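Local coordinates for protein hypoxanthine-guanine phosphoribosyltransferase (Leishmania tarentolae, PDB 1PZM) that probably salvages purines by transferring the 5-phosphoribosyl group of 5-phosphoribosyl 1-diphosphate onto hypoxanthine or guanine, and binds the product GMP, at residues A[60-65]-A[119-124]; A[126-131]-A[151-156]. One frame throughout, in Å; residues are numbered along the deposited sequence.

Interaction 1 (A[60-65]-A[119-124]); sequences YLLCVL and RHIMLV
Tyr60 sets its ring against Arg119 and the backbone of His120. His120 O lies at the ring edge, near its plane, while the aliphatic chain of Arg119 comes in obliquely, CG 3.8 Å from Tyr60 CE1. Ring and guanidinium planes are only 24° apart, but the contact runs through methylenes. With CG anti to its own carbonyl carbon (chi1 -81°), the ring is swung back beside the backbone N, where its CE1 meets the Arg119 methylenes. The strands are parallel by register: Tyr60, Leu61, Leu62 and Cys63 pair with Ile121, Met122, Leu123 and Val124. Five backbone hydrogen bonds bind them, the shortest 2.7 Å from Leu62 N to Met122 O and nearly straight at the hydrogen (175°). On the face bearing Tyr60, Leu62 and Ile121, the branch end Leu62 CD2 meets Ile121 CD1 at 3.9 Å, and Leu123 CD2 reaches across to 3.8 Å from Leu62 CB. On the other face Leu61 CD2 bridges two neighbours, lying 4.0 Å from Val124 CG2 and 4.2 Å from Met122 SD. These are inner strands of the parallel sheet of the phosphoribosyltransferase fold: strand 86-91 flanks 59-64, strand 148-156 flanks 120-125, and helix 69-81 packs on the face of Leu61, Cys63 and Val124. At the start of strand 120-125, His120 stacks on Phe51 and its ND1 is hydrogen-bonded to Ser148 OG.

Interaction 2 (A[126-131]-A[151-156]); sequences DIVDSA and TVVLLD. With 5GP (guanosine-5'-monophosphate), chain C.
Ile127 and Val128 pair in parallel with Leu155 and Asp156 within a beta-alpha-beta unit of the phosphoribosyltransferase fold, whose helix 132-142 begins just after Ala131. Two backbone bonds carry the pairing: Leu155 N to Asp126 O at 2.9 Å, and Val128 N to Leu155 O at 3.1 Å. Ile127 serves both strand and nucleotide because its branches diverge. CG1, anti to the backbone N (chi1 -174°), carries CD1 to Leu155 CB at 3.7 Å, whereas CG2, between N and the carbonyl carbon, lies 3.4 Å from N9 of GMP. The side chains of Ile127 and Leu155 meet at a slant. Val128, on the opposite face from Ile127, meets Val153, the two side chains crossing at about a right angle, and their CG2 methyls are tight at 3.5 Å. Asp156 OD2 comes near Val128, but its salt bridge is with Arg161. Asp126 has a different rotamer: chi1 of 46° places its carboxylate between N and the carbonyl carbon, where OD1 accepts a weak hydrogen bond from Ile127 N. Asp126 OD1 also lies 3.2 Å from O2' of GMP. That ribose hydroxyl donates to Ile127 O, so the paired strand also presents a backbone acceptor to the sugar. Beyond the strand, the loop 129-131 curls round the phosphate. The Asp129 carboxylate is held by a salt bridge from OD2 to Arg176. Asp129 N and Ala131 N both donate to O1P of GMP, each at 2.8 Å, while Ser130 N donates to O2P.

After strand 23-28 and helix 30-48, the chain enters strand 59-64; helix 69-81 and strand 86-91 follow before strand 120-125 returns beside it, so interaction 1 closes a loop of 53 residues. Interaction 2 opens only after that closure, at 126-131, and closes a shorter loop of 19 residues through helix 132-142. The two are therefore in series, neither nested nor crossed. The chain corner at Asp126 separates strand 120-125 from 127-128, and both border strand 148-156. Direct evidence of continuity is the probable hydrogen bond between Leu123 O and Val152 N, 2.8 Å long, which joins strand 120-125 to the strand that, further on, pairs with the GMP-binding segment 126-131.

Interaction 1 (A[60-65]-A[119-124])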
ATOM      1  N   TYR A  60       6.288  -4.550 -13.765  1.00 27.78           N
ATOM      2  CA  TYR A  60       4.992  -4.287 -13.183  1.00 28.95           C
ATOM      3  C   TYR A  60       4.861  -5.078 -11.916  1.00 27.67           C
ATOM      4  O   TYR A  60       4.881  -6.321 -11.970  1.00 26.15           O
ATOM      5  CB  TYR A  60       3.878  -4.702 -14.139  1.00 29.41           C
ATOM      6  CG  TYR A  60       3.612  -3.675 -15.206  1.00 32.65           C
ATOM      7  CD1 TYR A  60       4.430  -3.591 -16.348  1.00 35.57           C
ATOM      8  CD2 TYR A  60       2.513  -2.791 -15.097  1.00 35.76           C
ATOM      9  CE1 TYR A  60       4.128  -2.626 -17.360  1.00 40.74           C
ATOM     10  CE2 TYR A  60       2.219  -1.832 -16.096  1.00 36.92           C
ATOM     11  CZ  TYR A  60       3.039  -1.778 -17.207  1.00 38.37           C
ATOM     12  OH  TYR A  60       2.776  -0.873 -18.170  1.00 44.91           O
ATOM     13  N   LEU A  61       4.672  -4.379 -10.795  1.00 25.38           N
ATOM     14  CA  LEU A  61       4.396  -5.079  -9.530  1.00 24.75           C
ATOM     15  C   LEU A  61       2.876  -5.155  -9.416  1.00 25.52           C
ATOM     16  O   LEU A  61       2.195  -4.103  -9.438  1.00 23.85           O
ATOM     17  CB  LEU A  61       4.994  -4.315  -8.339  1.00 23.60           C
ATOM     18  CG  LEU A  61       6.538  -4.161  -8.294  1.00 22.18           C
ATOM     19  CD1 LEU A  61       6.963  -3.275  -7.138  1.00 18.43           C
ATOM     20  CD2 LEU A  61       7.229  -5.515  -8.217  1.00 19.99           C
ATOM     21  N   LEU A  62       2.359  -6.384  -9.331  1.00 24.34           N
ATOM     22  CA  LEU A  62       0.931  -6.652  -9.173  1.00 25.91           C
ATOM     23  C   LEU A  62       0.622  -6.953  -7.704  1.00 25.46           C
ATOM     24  O   LEU A  62       0.839  -8.110  -7.212  1.00 22.62           O
ATOM     25  CB  LEU A  62       0.467  -7.796 -10.135  1.00 26.61           C
ATOM     26  CG  LEU A  62       0.136  -7.288 -11.570  1.00 30.36           C
ATOM     27  CD1 LEU A  62       1.153  -6.278 -12.253  1.00 31.48           C
ATOM     28  CD2 LEU A  62      -0.069  -8.470 -12.507  1.00 32.58           C
ATOM     29  N   CYS A  63       0.145  -5.911  -7.002  1.00 23.92           N
ATOM     30  CA  CYS A  63      -0.066  -6.024  -5.559  1.00 24.23           C
ATOM     31  C   CYS A  63      -1.389  -6.752  -5.213  1.00 24.65           C
ATOM     32  O   CYS A  63      -2.471  -6.313  -5.603  1.00 24.83           O
ATOM     33  CB  CYS A  63      -0.017  -4.637  -4.901  1.00 25.07           C
ATOM     34  SG  CYS A  63      -0.638  -4.584  -3.222  1.00 24.10           S
ATOM     35  N   VAL A  64      -1.291  -7.890  -4.522  1.00 24.49           N
ATOM     36  CA  VAL A  64      -2.486  -8.649  -4.194  1.00 24.16           C
ATOM     37  C   VAL A  64      -3.087  -8.082  -2.908  1.00 23.65           C
ATOM     38  O   VAL A  64      -2.594  -8.326  -1.823  1.00 23.56           O
ATOM     39  CB  VAL A  64      -2.231 -10.157  -4.063  1.00 24.69           C
ATOM     40  CG1 VAL A  64      -3.588 -10.923  -3.823  1.00 24.73           C
ATOM     41  CG2 VAL A  64      -1.560 -10.711  -5.327  1.00 25.40           C
ATOM     42  N   LEU A  65      -4.136  -7.274  -3.037  1.00 23.49           N
ATOM     43  CA  LEU A  65      -4.851  -6.716  -1.907  1.00 24.70           C
ATOM     44  C   LEU A  65      -5.626  -7.765  -1.067  1.00 25.39           C
ATOM     45  O   LEU A  65      -6.129  -8.743  -1.623  1.00 26.24           O
ATOM     46  CB  LEU A  65      -5.863  -5.709  -2.468  1.00 25.11           C
ATOM     47  CG  LEU A  65      -5.098  -4.493  -3.018  1.00 26.56           C
ATOM     48  CD1 LEU A  65      -6.087  -3.519  -3.591  1.00 30.64           C
ATOM     49  CD2 LEU A  65      -4.258  -3.785  -1.955  1.00 24.16           C
ATOM     50  N   ARG A 119       4.142  -7.326 -21.435  1.00 43.53           N
ATOM     51  CA  ARG A 119       4.841  -6.656 -20.310  1.00 41.58           C
ATOM     52  C   ARG A 119       5.448  -7.644 -19.318  1.00 39.69           C
ATOM     53  O   ARG A 119       5.015  -8.814 -19.243  1.00 40.20           O
ATOM     54  CB  ARG A 119       3.883  -5.703 -19.550  1.00 39.75           C
ATOM     55  CG  ARG A 119       3.231  -4.644 -20.417  1.00 41.42           C
ATOM     56  CD  ARG A 119       4.214  -3.795 -21.171  1.00 44.70           C
ATOM     57  NE  ARG A 119       3.513  -2.768 -21.915  1.00 54.64           N
ATOM     58  CZ  ARG A 119       4.059  -1.997 -22.842  1.00 58.12           C
ATOM     59  NH1 ARG A 119       5.342  -2.139 -23.161  1.00 58.57           N
ATOM     60  NH2 ARG A 119       3.310  -1.084 -23.457  1.00 59.35           N
ATOM     61  N   HIS A 120       6.442  -7.190 -18.563  1.00 37.81           N
ATOM     62  CA  HIS A 120       7.080  -8.030 -17.548  1.00 35.89           C
ATOM     63  C   HIS A 120       6.327  -7.829 -16.244  1.00 34.40           C
ATOM     64  O   HIS A 120       6.260  -6.704 -15.713  1.00 32.14           O
ATOM     65  CB  HIS A 120       8.551  -7.677 -17.398  1.00 35.44           C
ATOM     66  CG  HIS A 120       9.362  -7.979 -18.618  1.00 38.14           C
ATOM     67  ND1 HIS A 120       9.621  -9.275 -19.035  1.00 38.85           N
ATOM     68  CD2 HIS A 120       9.964  -7.164 -19.520  1.00 37.58           C
ATOM     69  CE1 HIS A 120      10.353  -9.243 -20.134  1.00 38.88           C
ATOM     70  NE2 HIS A 120      10.572  -7.979 -20.454  1.00 40.36           N
ATOM     71  N   ILE A 121       5.673  -8.883 -15.765  1.00 34.06           N
ATOM     72  CA  ILE A 121       4.845  -8.706 -14.569  1.00 32.10           C
ATOM     73  C   ILE A 121       5.267  -9.607 -13.405  1.00 31.19           C
ATOM     74  O   ILE A 121       5.777 -10.714 -13.595  1.00 30.04           O
ATOM     75  CB  ILE A 121       3.340  -8.899 -14.885  1.00 33.67           C
ATOM     76  CG1 ILE A 121       3.048 -10.331 -15.258  1.00 31.04           C
ATOM     77  CG2 ILE A 121       2.818  -7.913 -15.965  1.00 31.60           C
ATOM     78  CD1 ILE A 121       1.552 -10.565 -15.418  1.00 35.43           C
ATOM     79  N   MET A 122       5.054  -9.090 -12.199  1.00 29.85           N
ATOM     80  CA  MET A 122       5.450  -9.774 -10.985  1.00 28.87           C
ATOM     81  C   MET A 122       4.323  -9.708  -9.971  1.00 27.85           C
ATOM     82  O   MET A 122       3.925  -8.584  -9.503  1.00 25.61           O
ATOM     83  CB  MET A 122       6.684  -9.117 -10.377  1.00 28.86           C
ATOM     84  CG  MET A 122       7.166  -9.890  -9.132  1.00 31.91           C
ATOM     85  SD  MET A 122       8.772  -9.400  -8.558  1.00 39.39           S
ATOM     86  CE  MET A 122       9.767 -10.230  -9.931  1.00 30.54           C
ATOM     87  N   LEU A 123       3.807 -10.885  -9.611  1.00 24.94           N
ATOM     88  CA  LEU A 123       2.757 -10.954  -8.598  1.00 23.55           C
ATOM     89  C   LEU A 123       3.403 -10.827  -7.241  1.00 24.01           C
ATOM     90  O   LEU A 123       4.425 -11.518  -6.948  1.00 23.23           O
ATOM     91  CB  LEU A 123       1.979 -12.279  -8.669  1.00 24.80           C
ATOM     92  CG  LEU A 123       1.007 -12.426  -9.844  1.00 25.01           C
ATOM     93  CD1 LEU A 123       0.584 -13.865 -10.024  1.00 27.97           C
ATOM     94  CD2 LEU A 123      -0.201 -11.521  -9.621  1.00 28.88           C
ATOM     95  N   VAL A 124       2.812  -9.962  -6.400  1.00 23.84           N
ATOM     96  CA  VAL A 124       3.403  -9.622  -5.113  1.00 23.18           C
ATOM     97  C   VAL A 124       2.428 -10.087  -4.026  1.00 24.09           C
ATOM     98  O   VAL A 124       1.305  -9.637  -3.951  1.00 19.91           O
ATOM     99  CB  VAL A 124       3.671  -8.088  -4.947  1.00 22.70           C
ATOM    100  CG1 VAL A 124       4.206  -7.811  -3.521  1.00 20.33           C
ATOM    101  CG2 VAL A 124       4.670  -7.579  -6.009  1.00 22.85           C
TER

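Interaction 2 (A[126-131]-A[151-156])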
ATOM      1  N   ASP A 126       1.731 -11.362   0.190  1.00 26.53           N
ATOM      2  CA  ASP A 126       2.252 -11.334   1.559  1.00 27.09           C
ATOM      3  C   ASP A 126       2.632 -12.734   2.063  1.00 27.10           C
ATOM      4  O   ASP A 126       3.734 -12.936   2.605  1.00 27.79           O
ATOM      5  CB  ASP A 126       1.269 -10.674   2.516  1.00 27.24           C
ATOM      6  CG  ASP A 126      -0.134 -11.163   2.342  1.00 27.72           C
ATOM      7  OD1 ASP A 126      -0.418 -12.050   1.517  1.00 27.63           O
ATOM      8  OD2 ASP A 126      -1.067 -10.714   3.029  1.00 36.47           O
ATOM      9  N   ILE A 127       1.753 -13.695   1.877  1.00 27.10           N
ATOM     10  CA  ILE A 127       1.948 -15.027   2.444  1.00 27.85           C
ATOM     11  C   ILE A 127       1.242 -16.042   1.578  1.00 28.45           C
ATOM     12  O   ILE A 127       0.130 -15.805   1.096  1.00 29.83           O
ATOM     13  CB  ILE A 127       1.538 -15.076   3.977  1.00 28.29           C
ATOM     14  CG1 ILE A 127       1.881 -16.443   4.583  1.00 29.78           C
ATOM     15  CG2 ILE A 127       0.048 -14.687   4.220  1.00 28.59           C
ATOM     16  CD1 ILE A 127       2.176 -16.348   6.091  1.00 29.39           C
ATOM     17  N   VAL A 128       1.915 -17.158   1.339  1.00 27.94           N
ATOM     18  CA  VAL A 128       1.350 -18.258   0.572  1.00 26.53           C
ATOM     19  C   VAL A 128       1.310 -19.508   1.425  1.00 28.25           C
ATOM     20  O   VAL A 128       2.338 -19.945   1.964  1.00 28.83           O
ATOM     21  CB  VAL A 128       2.083 -18.498  -0.758  1.00 25.52           C
ATOM     22  CG1 VAL A 128       1.473 -19.681  -1.519  1.00 27.47           C
ATOM     23  CG2 VAL A 128       2.012 -17.237  -1.662  1.00 25.74           C
ATOM     24  N   ASP A 129       0.133 -20.125   1.523  1.00 28.59           N
ATOM     25  CA  ASP A 129      -0.024 -21.274   2.372  1.00 29.17           C
ATOM     26  C   ASP A 129      -0.372 -22.499   1.488  1.00 30.50           C
ATOM     27  O   ASP A 129       0.543 -23.203   1.038  1.00 29.96           O
ATOM     28  CB  ASP A 129      -1.047 -20.906   3.470  1.00 30.36           C
ATOM     29  CG  ASP A 129      -1.294 -22.026   4.459  1.00 34.60           C
ATOM     30  OD1 ASP A 129      -0.448 -22.947   4.591  1.00 31.55           O
ATOM     31  OD2 ASP A 129      -2.318 -22.041   5.179  1.00 38.07           O
ATOM     32  N   SER A 130      -1.656 -22.729   1.145  1.00 29.18           N
ATOM     33  CA  SER A 130      -1.971 -23.870   0.269  1.00 30.39           C
ATOM     34  C   SER A 130      -1.551 -23.572  -1.165  1.00 30.16           C
ATOM     35  O   SER A 130      -1.399 -24.496  -1.957  1.00 31.95           O
ATOM     36  CB  SER A 130      -3.490 -24.162   0.264  1.00 29.22           C
ATOM     37  OG  SER A 130      -4.180 -23.050  -0.358  1.00 29.49           O
ATOM     38  N   ALA A 131      -1.431 -22.287  -1.491  1.00 29.49           N
ATOM     39  CA  ALA A 131      -1.140 -21.822  -2.858  1.00 30.53           C
ATOM     40  C   ALA A 131      -2.352 -21.904  -3.827  1.00 33.01           C
ATOM     41  O   ALA A 131      -2.219 -21.605  -5.019  1.00 33.86           O
ATOM     42  CB  ALA A 131       0.113 -22.586  -3.464  1.00 29.41           C
ATOM     43  N   THR A 151       6.709 -14.496  -9.464  1.00 25.23           N
ATOM     44  CA  THR A 151       6.039 -14.282  -8.197  1.00 24.07           C
ATOM     45  C   THR A 151       7.025 -13.994  -7.118  1.00 23.93           C
ATOM     46  O   THR A 151       8.055 -14.726  -6.973  1.00 24.04           O
ATOM     47  CB  THR A 151       5.226 -15.527  -7.788  1.00 25.05           C
ATOM     48  OG1 THR A 151       6.106 -16.705  -7.811  1.00 26.42           O
ATOM     49  CG2 THR A 151       4.164 -15.831  -8.810  1.00 22.42           C
ATOM     50  N   VAL A 152       6.702 -12.991  -6.307  1.00 22.14           N
ATOM     51  CA  VAL A 152       7.501 -12.738  -5.111  1.00 22.35           C
ATOM     52  C   VAL A 152       6.566 -12.819  -3.886  1.00 24.26           C
ATOM     53  O   VAL A 152       5.437 -12.266  -3.910  1.00 23.68           O
ATOM     54  CB  VAL A 152       8.234 -11.363  -5.192  1.00 21.93           C
ATOM     55  CG1 VAL A 152       7.220 -10.182  -5.451  1.00 20.50           C
ATOM     56  CG2 VAL A 152       9.074 -11.103  -3.923  1.00 21.73           C
ATOM     57  N   VAL A 153       7.017 -13.492  -2.826  1.00 23.42           N
ATOM     58  CA  VAL A 153       6.166 -13.730  -1.650  1.00 23.98           C
ATOM     59  C   VAL A 153       7.003 -13.418  -0.414  1.00 23.48           C
ATOM     60  O   VAL A 153       8.131 -13.962  -0.291  1.00 23.22           O
ATOM     61  CB  VAL A 153       5.745 -15.290  -1.614  1.00 26.32           C
ATOM     62  CG1 VAL A 153       4.975 -15.653  -0.328  1.00 28.89           C
ATOM     63  CG2 VAL A 153       4.879 -15.669  -2.844  1.00 26.34           C
ATOM     64  N   LEU A 154       6.460 -12.669   0.548  1.00 22.21           N
ATOM     65  CA  LEU A 154       7.301 -12.333   1.723  1.00 22.04           C
ATOM     66  C   LEU A 154       7.472 -13.565   2.588  1.00 22.36           C
ATOM     67  O   LEU A 154       8.605 -13.935   2.965  1.00 20.74           O
ATOM     68  CB  LEU A 154       6.728 -11.136   2.552  1.00 21.91           C
ATOM     69  CG  LEU A 154       7.504 -10.739   3.824  1.00 23.24           C
ATOM     70  CD1 LEU A 154       8.989 -10.387   3.553  1.00 18.67           C
ATOM     71  CD2 LEU A 154       6.754  -9.576   4.551  1.00 24.13           C
ATOM     72  N   LEU A 155       6.339 -14.232   2.867  1.00 21.16           N
ATOM     73  CA  LEU A 155       6.333 -15.369   3.773  1.00 20.76           C
ATOM     74  C   LEU A 155       5.810 -16.566   3.033  1.00 21.55           C
ATOM     75  O   LEU A 155       4.652 -16.628   2.648  1.00 20.36           O
ATOM     76  CB  LEU A 155       5.443 -15.089   4.988  1.00 20.44           C
ATOM     77  CG  LEU A 155       5.818 -13.910   5.859  1.00 24.73           C
ATOM     78  CD1 LEU A 155       4.804 -13.861   6.987  1.00 25.03           C
ATOM     79  CD2 LEU A 155       7.271 -14.137   6.399  1.00 20.17           C
ATOM     80  N   ASP A 156       6.661 -17.567   2.852  1.00 22.02           N
ATOM     81  CA  ASP A 156       6.212 -18.803   2.178  1.00 21.17           C
ATOM     82  C   ASP A 156       6.043 -19.859   3.235  1.00 22.17           C
ATOM     83  O   ASP A 156       7.004 -20.125   3.999  1.00 22.24           O
ATOM     84  CB  ASP A 156       7.282 -19.233   1.145  1.00 22.11           C
ATOM     85  CG  ASP A 156       6.739 -20.200   0.120  1.00 26.45           C
ATOM     86  OD1 ASP A 156       7.552 -20.851  -0.586  1.00 24.06           O
ATOM     87  OD2 ASP A 156       5.496 -20.342  -0.037  1.00 29.18           O
TER
HETATM   88  P   5GP C 301      -3.693 -19.952   0.350  0.50 28.79           P
HETATM   89  O1P 5GP C 301      -2.247 -20.023  -0.001  0.50 28.84           O
HETATM   90  O2P 5GP C 301      -4.175 -21.177   1.042  0.50 24.92           O
HETATM   91  O3P 5GP C 301      -4.408 -19.878  -0.948  0.50 30.20           O
HETATM   92  O5' 5GP C 301      -3.951 -18.634   1.228  0.50 28.40           O
HETATM   93  C5' 5GP C 301      -5.261 -18.199   1.615  0.50 32.71           C
HETATM   94  C4' 5GP C 301      -5.280 -16.722   2.114  0.50 33.02           C
HETATM   95  O4' 5GP C 301      -4.884 -16.573   3.486  0.50 34.29           O
HETATM   96  C3' 5GP C 301      -4.390 -15.760   1.334  0.50 30.93           C
HETATM   97  O3' 5GP C 301      -5.019 -14.488   1.156  0.50 26.42           O
HETATM   98  C2' 5GP C 301      -3.183 -15.640   2.252  0.50 29.75           C
HETATM   99  O2' 5GP C 301      -2.474 -14.468   1.970  0.50 25.68           O
HETATM  100  C1' 5GP C 301      -3.774 -15.712   3.669  0.50 30.93           C
HETATM  101  N9  5GP C 301      -2.852 -16.350   4.656  1.00 33.17           N
HETATM  102  C8  5GP C 301      -2.386 -17.676   4.743  1.00 30.08           C
HETATM  103  N7  5GP C 301      -1.631 -17.827   5.918  1.00 28.64           N
HETATM  104  C5  5GP C 301      -1.883 -16.676   6.633  1.00 27.84           C
HETATM  105  C6  5GP C 301      -1.407 -16.232   7.873  1.00 25.73           C
HETATM  106  O6  5GP C 301      -0.575 -16.925   8.537  1.00 21.45           O
HETATM  107  N1  5GP C 301      -1.827 -14.998   8.366  1.00 22.09           N
HETATM  108  C2  5GP C 301      -2.731 -14.229   7.630  1.00 27.21           C
HETATM  109  N2  5GP C 301      -3.180 -13.061   8.083  1.00 25.14           N
HETATM  110  N3  5GP C 301      -3.180 -14.656   6.412  1.00 25.49           N
HETATM  111  C4  5GP C 301      -2.753 -15.881   5.931  1.00 29.63           C